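Local coordinates for protein glutamate racemase (Bacillus anthracis, PDB 2DWU) that belongs to the aspartate/glutamate racemase family of two-domain alpha/beta enzymes and is bound here to D-glutamic acid in a pocket between its domains, at residues I10-S15 against V74-T79. Sequence-based numbering, arbitrary orientation.
With DGL (D-glutamic acid), chain H.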
ATOM      1  N   ILE B  10       7.497 -16.345   7.771  1.00  8.86           N
ATOM      2  CA  ILE B  10       7.949 -15.398   6.757  1.00  7.77           C
ATOM      3  C   ILE B  10       9.479 -15.388   6.863  1.00  7.36           C
ATOM      4  O   ILE B  10      10.019 -15.014   7.907  1.00  9.39           O
ATOM      5  CB  ILE B  10       7.468 -13.954   7.065  1.00  7.59           C
ATOM      6  CG1 ILE B  10       5.937 -13.899   7.202  1.00 10.22           C
ATOM      7  CG2 ILE B  10       7.983 -13.016   6.002  1.00  8.63           C
ATOM      8  CD1 ILE B  10       5.205 -14.310   5.980  1.00 13.72           C
ATOM      9  N   GLY B  11      10.172 -15.785   5.797  1.00  7.76           N
ATOM     10  CA  GLY B  11      11.632 -15.731   5.829  1.00  7.32           C
ATOM     11  C   GLY B  11      12.037 -14.302   5.489  1.00  9.09           C
ATOM     12  O   GLY B  11      11.423 -13.700   4.614  1.00  9.90           O
ATOM     13  N   VAL B  12      13.017 -13.750   6.201  1.00  8.09           N
ATOM     14  CA  VAL B  12      13.495 -12.378   5.918  1.00  8.12           C
ATOM     15  C   VAL B  12      15.015 -12.441   5.823  1.00  7.90           C
ATOM     16  O   VAL B  12      15.671 -12.969   6.732  1.00  9.90           O
ATOM     17  CB  VAL B  12      13.095 -11.381   7.051  1.00  6.83           C
ATOM     18  CG1 VAL B  12      13.575  -9.961   6.696  1.00  9.94           C
ATOM     19  CG2 VAL B  12      11.574 -11.376   7.255  1.00  7.74           C
ATOM     20  N   LEU B  13      15.587 -11.945   4.725  1.00  7.88           N
ATOM     21  CA  LEU B  13      17.045 -11.953   4.619  1.00  8.22           C
ATOM     22  C   LEU B  13      17.569 -10.535   4.386  1.00  8.49           C
ATOM     23  O   LEU B  13      16.893  -9.677   3.793  1.00  7.85           O
ATOM     24  CB  LEU B  13      17.527 -12.934   3.531  1.00  9.91           C
ATOM     25  CG  LEU B  13      17.135 -12.718   2.069  1.00 10.35           C
ATOM     26  CD1 LEU B  13      18.002 -11.589   1.425  1.00 12.06           C
ATOM     27  CD2 LEU B  13      17.378 -14.035   1.295  1.00 11.99           C
ATOM     28  N   ASP B  14      18.769 -10.298   4.895  1.00  8.88           N
ATOM     29  CA  ASP B  14      19.387  -8.986   4.797  1.00  8.73           C
ATOM     30  C   ASP B  14      20.887  -9.170   4.883  1.00 10.16           C
ATOM     31  O   ASP B  14      21.364 -10.230   5.258  1.00 10.53           O
ATOM     32  CB  ASP B  14      18.906  -8.114   5.966  1.00  8.17           C
ATOM     33  CG  ASP B  14      19.516  -6.715   5.918  1.00 11.06           C
ATOM     34  OD1 ASP B  14      19.393  -6.056   4.860  1.00 11.21           O
ATOM     35  OD2 ASP B  14      20.136  -6.272   6.908  1.00 11.75           O
ATOM     36  N   SER B  15      21.631  -8.131   4.544  1.00  7.90           N
ATOM     37  CA  SER B  15      23.069  -8.203   4.647  1.00  9.83           C
ATOM     38  C   SER B  15      23.554  -8.122   6.099  1.00  9.62           C
ATOM     39  O   SER B  15      24.709  -8.453   6.360  1.00 11.17           O
ATOM     40  CB  SER B  15      23.698  -7.066   3.842  1.00  9.61           C
ATOM     41  OG  SER B  15      23.423  -5.798   4.432  1.00 10.86           O
ATOM     42  N   VAL B  74      11.019 -12.410   2.183  1.00  8.64           N
ATOM     43  CA  VAL B  74      11.182 -10.952   2.035  1.00  6.28           C
ATOM     44  C   VAL B  74      12.686 -10.665   1.939  1.00  6.91           C
ATOM     45  O   VAL B  74      13.481 -11.085   2.802  1.00  7.60           O
ATOM     46  CB  VAL B  74      10.618 -10.185   3.243  1.00  6.08           C
ATOM     47  CG1 VAL B  74      10.950  -8.675   3.120  1.00  7.22           C
ATOM     48  CG2 VAL B  74       9.095 -10.378   3.305  1.00  8.73           C
ATOM     49  N   VAL B  75      13.069  -9.973   0.865  1.00  6.79           N
ATOM     50  CA  VAL B  75      14.464  -9.561   0.668  1.00  6.65           C
ATOM     51  C   VAL B  75      14.425  -8.156   1.244  1.00  7.15           C
ATOM     52  O   VAL B  75      14.005  -7.200   0.612  1.00  8.02           O
ATOM     53  CB  VAL B  75      14.848  -9.527  -0.832  1.00  8.23           C
ATOM     54  CG1 VAL B  75      16.325  -9.076  -0.985  1.00  8.25           C
ATOM     55  CG2 VAL B  75      14.698 -10.904  -1.402  1.00  9.65           C
ATOM     56  N   ALA B  76      14.834  -8.066   2.495  1.00  6.90           N
ATOM     57  CA  ALA B  76      14.791  -6.804   3.212  1.00  6.62           C
ATOM     58  C   ALA B  76      15.866  -5.800   2.803  1.00  7.62           C
ATOM     59  O   ALA B  76      15.725  -4.581   3.034  1.00  9.26           O
ATOM     60  CB  ALA B  76      14.891  -7.090   4.722  1.00  7.62           C
ATOM     61  N   CYS B  77      16.941  -6.313   2.227  1.00  8.00           N
ATOM     62  CA  CYS B  77      18.086  -5.499   1.808  1.00  7.13           C
ATOM     63  C   CYS B  77      17.860  -4.936   0.405  1.00  6.34           C
ATOM     64  O   CYS B  77      17.638  -5.702  -0.521  1.00  8.05           O
ATOM     65  CB  CYS B  77      19.327  -6.397   1.815  1.00  7.90           C
ATOM     66  SG  CYS B  77      20.844  -5.601   1.286  1.00  8.88           S
ATOM     67  N   ASN B  78      17.916  -3.606   0.262  1.00  6.77           N
ATOM     68  CA  ASN B  78      17.707  -2.999  -1.049  1.00  6.75           C
ATOM     69  C   ASN B  78      18.813  -3.402  -2.020  1.00  7.73           C
ATOM     70  O   ASN B  78      18.540  -3.594  -3.207  1.00  7.23           O
ATOM     71  CB  ASN B  78      17.642  -1.458  -0.930  1.00  7.28           C
ATOM     72  CG  ASN B  78      16.473  -0.992  -0.061  1.00  5.82           C
ATOM     73  OD1 ASN B  78      15.432  -0.459  -0.563  1.00  9.07           O
ATOM     74  ND2 ASN B  78      16.621  -1.147   1.223  1.00  5.08           N
ATOM     75  N   THR B  79      20.055  -3.519  -1.528  1.00  7.44           N
ATOM     76  CA  THR B  79      21.191  -3.915  -2.376  1.00  7.78           C
ATOM     77  C   THR B  79      21.009  -5.347  -2.888  1.00  7.89           C
ATOM     78  O   THR B  79      21.217  -5.643  -4.076  1.00  8.72           O
ATOM     79  CB  THR B  79      22.516  -3.825  -1.577  1.00  7.07           C
ATOM     80  OG1 THR B  79      22.674  -2.480  -1.097  1.00  7.53           O
ATOM     81  CG2 THR B  79      23.711  -4.201  -2.454  1.00  7.10           C
TER
HETATM   82  N   DGL H 278      21.088  -3.479   3.852  1.00  7.89           N
HETATM   83  CA  DGL H 278      21.796  -2.658   2.820  1.00  9.36           C
HETATM   84  C   DGL H 278      20.808  -2.025   1.904  1.00  8.43           C
HETATM   85  O   DGL H 278      21.129  -1.566   0.815  1.00  9.04           O
HETATM   86  CB  DGL H 278      22.650  -1.569   3.505  1.00  9.81           C
HETATM   87  CG  DGL H 278      23.934  -2.248   4.037  1.00 11.02           C
HETATM   88  CD  DGL H 278      24.813  -2.860   3.025  1.00 11.78           C
HETATM   89  OE1 DGL H 278      25.491  -2.214   2.225  1.00  9.88           O
HETATM   90  OE2 DGL H 278      24.828  -4.173   3.003  1.00 11.62           O
HETATM   91  OXT DGL H 278      19.567  -1.987   2.305  1.00  8.28           O
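Residues 10-14 of strand 9-14 run parallel to the end of strand 70-75, pairing Val12 with Val74 and Leu13 with Val75 through three backbone hydrogen bonds: Val74 N to Gly11 O (2.8 Å), Leu13 N to Val74 O, and Ala76 N to Leu13 O, the last more bent at its hydrogen (142°). On one face, Val12 CG1, anti to its own backbone N, meets Ala76 CB at 3.7 Å, and Ile10 CG2 touches Val74 CG2; helix 211-226 packs on Ile10 and Val74. On the other, Leu13 and Val75 lie side by side, CD1 against CG1 at 3.9 Å, with Leu13 also resting on helix 51-65. At the C-terminal end of strand 9-14, Asp14 OD1 abuts Cys77 CB (3.1 Å) and accepts a weak bond from the D-glutamic acid N, while its OD2 is held by Gly16 N and Gly19 N. With SG anti to the backbone N (chi1 178°), Cys77, the N-cap of helix 78-91, brings its sulfur to 3.3 Å from that ligand N. Ser15 OG donates to ligand OE2 (2.6 Å). At the ligand's other end, Asn78 N and ND2 both grip OXT, and Thr79 N and OG1 bind O. Such a ligand site, at strand C-termini and a helix N-terminus, is characteristic of alpha/beta folds.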